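Local coordinates for metallocarboxypeptidase (Trypanosoma cruzi, PDB 3DWC), which probably releases C-terminal amino acids with broad specificity, proline excepted, from peptides, as a metal-dependent carboxypeptidase of the M32 family, at residues D221-D226 with G312-F317. Sequence-based numbering, arbitrary orientation.
Sequences DVWKFD and GAFMEF. With GLY (glycine), chain O.
The C-terminal end of helix 209-222, closed by a Schellman motif, packs through its last residue, V222, and through W223, which follows it, against F314 and F317 of helix 312-326, a worked example of how residues at a helix end are covered by apolar side chains of another helix. F314 and F317, three residues apart, leave their helix on the same side, with their first side-chain bonds directed at 221-226. The indole of W223 and the ring of F314 reach out to meet between the backbones: CH2 of W223 comes to 3.9 Å from CE1 of F314, and CZ3 of W223 lies 4.0 Å from the same carbon. Their planes are inclined at 61° with six-membered centroids 6.0 Å apart, an oblique pairing of the two rings. Next to it, V222 and F317 pass alongside, running in opposing senses, and the V222 methyl CG2 approaches CE2 of F317 at 4.1 Å. With CG1 anti to the backbone N (chi1 170°), CG2 is the methyl set against F317.

The chain turns away directly after this patch. K224, with positive phi (57°), is the C-prime residue of the Schellman motif; its N bonds to the O of D221 at 2.9 Å. Its side chain runs to the bound glycine, where NZ of K224 stands 3.1 Å from the ligand N, while OD1 of D454 is hydrogen-bonded to the glycine. Around the patch, F219 meets the F314 ring, R321 makes a cation-pi contact with F317, and W223 also touches I266 and T269 on helix 259-276, which carries the cobalt-binding histidines. With no hydrogen bond between 221-226 and 312-317, this buried contact is held by apolar and aromatic packing, which sets few demands on direction, while the Schellman motif takes up the backbone N-H of K224.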
loop_
_atom_site.group_PDB
_atom_site.type_symbol
_atom_site.label_atom_id
_atom_site.label_comp_id
_atom_site.label_asym_id
_atom_site.label_seq_id
_atom_site.Cartn_x
_atom_site.Cartn_y
_atom_site.Cartn_z
ATOM N N ASP B 221 22.286 6.417 -0.390
ATOM C CA ASP B 221 23.241 6.005 -1.450
ATOM C C ASP B 221 24.652 5.655 -0.936
ATOM O O ASP B 221 25.300 4.699 -1.406
ATOM C CB ASP B 221 23.375 7.096 -2.524
ATOM C CG ASP B 221 22.138 7.215 -3.413
ATOM O OD1 ASP B 221 21.286 6.283 -3.451
ATOM O OD2 ASP B 221 22.034 8.255 -4.109
ATOM N N VAL B 222 25.138 6.428 0.037
ATOM C CA VAL B 222 26.410 6.139 0.696
ATOM C C VAL B 222 26.348 4.751 1.337
ATOM O O VAL B 222 27.305 4.014 1.270
ATOM C CB VAL B 222 26.786 7.243 1.739
ATOM C CG1 VAL B 222 27.969 6.835 2.613
ATOM C CG2 VAL B 222 27.019 8.605 1.024
ATOM N N TRP B 223 25.204 4.382 1.933
ATOM C CA TRP B 223 25.052 3.017 2.477
ATOM C C TRP B 223 24.674 1.936 1.436
ATOM O O TRP B 223 24.369 0.793 1.784
ATOM C CB TRP B 223 24.054 3.009 3.649
ATOM C CG TRP B 223 24.742 3.022 4.955
ATOM C CD1 TRP B 223 24.980 1.960 5.757
ATOM C CD2 TRP B 223 25.199 4.174 5.670
ATOM N NE1 TRP B 223 25.596 2.363 6.916
ATOM C CE2 TRP B 223 25.741 3.723 6.883
ATOM C CE3 TRP B 223 25.196 5.543 5.403
ATOM C CZ2 TRP B 223 26.306 4.564 7.785
ATOM C CZ3 TRP B 223 25.773 6.374 6.311
ATOM C CH2 TRP B 223 26.306 5.891 7.493
ATOM N N LYS B 224 24.651 2.333 0.172
ATOM C CA LYS B 224 24.313 1.473 -0.961
ATOM C C LYS B 224 22.942 0.843 -0.814
ATOM O O LYS B 224 22.701 -0.262 -1.251
ATOM C CB LYS B 224 25.445 0.484 -1.215
ATOM C CG LYS B 224 26.778 1.204 -1.182
ATOM C CD LYS B 224 27.891 0.391 -1.676
ATOM C CE LYS B 224 29.242 1.085 -1.371
ATOM N NZ LYS B 224 29.565 2.365 -2.192
ATOM N N PHE B 225 22.005 1.586 -0.216
ATOM C CA PHE B 225 20.587 1.216 -0.289
ATOM C C PHE B 225 20.151 0.958 -1.763
ATOM O O PHE B 225 20.383 1.740 -2.712
ATOM C CB PHE B 225 19.722 2.266 0.418
ATOM C CG PHE B 225 18.264 1.883 0.583
ATOM C CD1 PHE B 225 17.808 1.287 1.737
ATOM C CD2 PHE B 225 17.338 2.217 -0.376
ATOM C CE1 PHE B 225 16.480 0.986 1.877
ATOM C CE2 PHE B 225 16.034 1.895 -0.247
ATOM C CZ PHE B 225 15.589 1.283 0.872
ATOM N N ASP B 226 19.548 -0.198 -1.971
ATOM C CA ASP B 226 18.996 -0.492 -3.281
ATOM C C ASP B 226 17.603 0.162 -3.455
ATOM O O ASP B 226 16.619 -0.312 -2.908
ATOM C CB ASP B 226 18.897 -2.000 -3.451
ATOM C CG ASP B 226 18.415 -2.409 -4.842
ATOM O OD1 ASP B 226 18.249 -1.541 -5.740
ATOM O OD2 ASP B 226 18.205 -3.622 -4.996
ATOM N N GLY B 312 33.876 10.677 14.767
ATOM C CA GLY B 312 34.647 11.827 14.297
ATOM C C GLY B 312 34.983 11.752 12.823
ATOM O O GLY B 312 34.916 12.736 12.137
ATOM N N ALA B 313 35.386 10.562 12.348
ATOM C CA ALA B 313 35.696 10.320 10.928
ATOM C C ALA B 313 34.544 10.685 10.019
ATOM O O ALA B 313 34.737 11.277 8.960
ATOM C CB ALA B 313 36.124 8.824 10.700
ATOM N N PHE B 314 33.339 10.288 10.396
ATOM C CA PHE B 314 32.170 10.603 9.591
ATOM C C PHE B 314 31.873 12.104 9.574
ATOM O O PHE B 314 31.335 12.627 8.595
ATOM C CB PHE B 314 31.021 9.817 10.128
ATOM C CG PHE B 314 29.786 9.882 9.307
ATOM C CD1 PHE B 314 29.662 9.142 8.182
ATOM C CD2 PHE B 314 28.723 10.658 9.719
ATOM C CE1 PHE B 314 28.491 9.135 7.460
ATOM C CE2 PHE B 314 27.554 10.691 8.974
ATOM C CZ PHE B 314 27.454 9.901 7.844
ATOM N N MET B 315 32.217 12.814 10.648
ATOM C CA MET B 315 32.034 14.267 10.652
ATOM C C MET B 315 32.827 14.942 9.543
ATOM O O MET B 315 32.441 15.995 9.027
ATOM C CB MET B 315 32.401 14.857 12.031
ATOM C CG MET B 315 31.489 14.383 13.180
ATOM S SD MET B 315 29.700 14.549 12.883
ATOM C CE MET B 315 29.243 12.909 12.383
ATOM N N GLU B 316 33.981 14.354 9.228
ATOM C CA GLU B 316 34.843 14.853 8.186
ATOM C C GLU B 316 34.219 14.735 6.816
ATOM O O GLU B 316 34.337 15.638 5.985
ATOM C CB GLU B 316 36.154 14.098 8.192
ATOM C CG GLU B 316 36.906 14.256 9.467
ATOM C CD GLU B 316 38.317 13.671 9.380
ATOM O OE1 GLU B 316 38.925 13.740 8.274
ATOM O OE2 GLU B 316 38.766 13.118 10.413
ATOM N N PHE B 317 33.563 13.595 6.582
ATOM C CA PHE B 317 32.705 13.447 5.434
ATOM C C PHE B 317 31.404 14.311 5.465
ATOM O O PHE B 317 30.997 14.896 4.460
ATOM C CB PHE B 317 32.332 11.983 5.272
ATOM C CG PHE B 317 31.661 11.693 3.961
ATOM C CD1 PHE B 317 32.404 11.583 2.787
ATOM C CD2 PHE B 317 30.286 11.504 3.904
ATOM C CE1 PHE B 317 31.778 11.312 1.558
ATOM C CE2 PHE B 317 29.657 11.220 2.684
ATOM C CZ PHE B 317 30.417 11.127 1.513
HETATM N N GLY O . 32.330 1.671 -1.073
HETATM C CA GLY O . 32.667 1.231 -2.455
HETATM C C GLY O . 32.856 -0.262 -2.653
HETATM O O GLY O . 32.025 -0.928 -3.298
#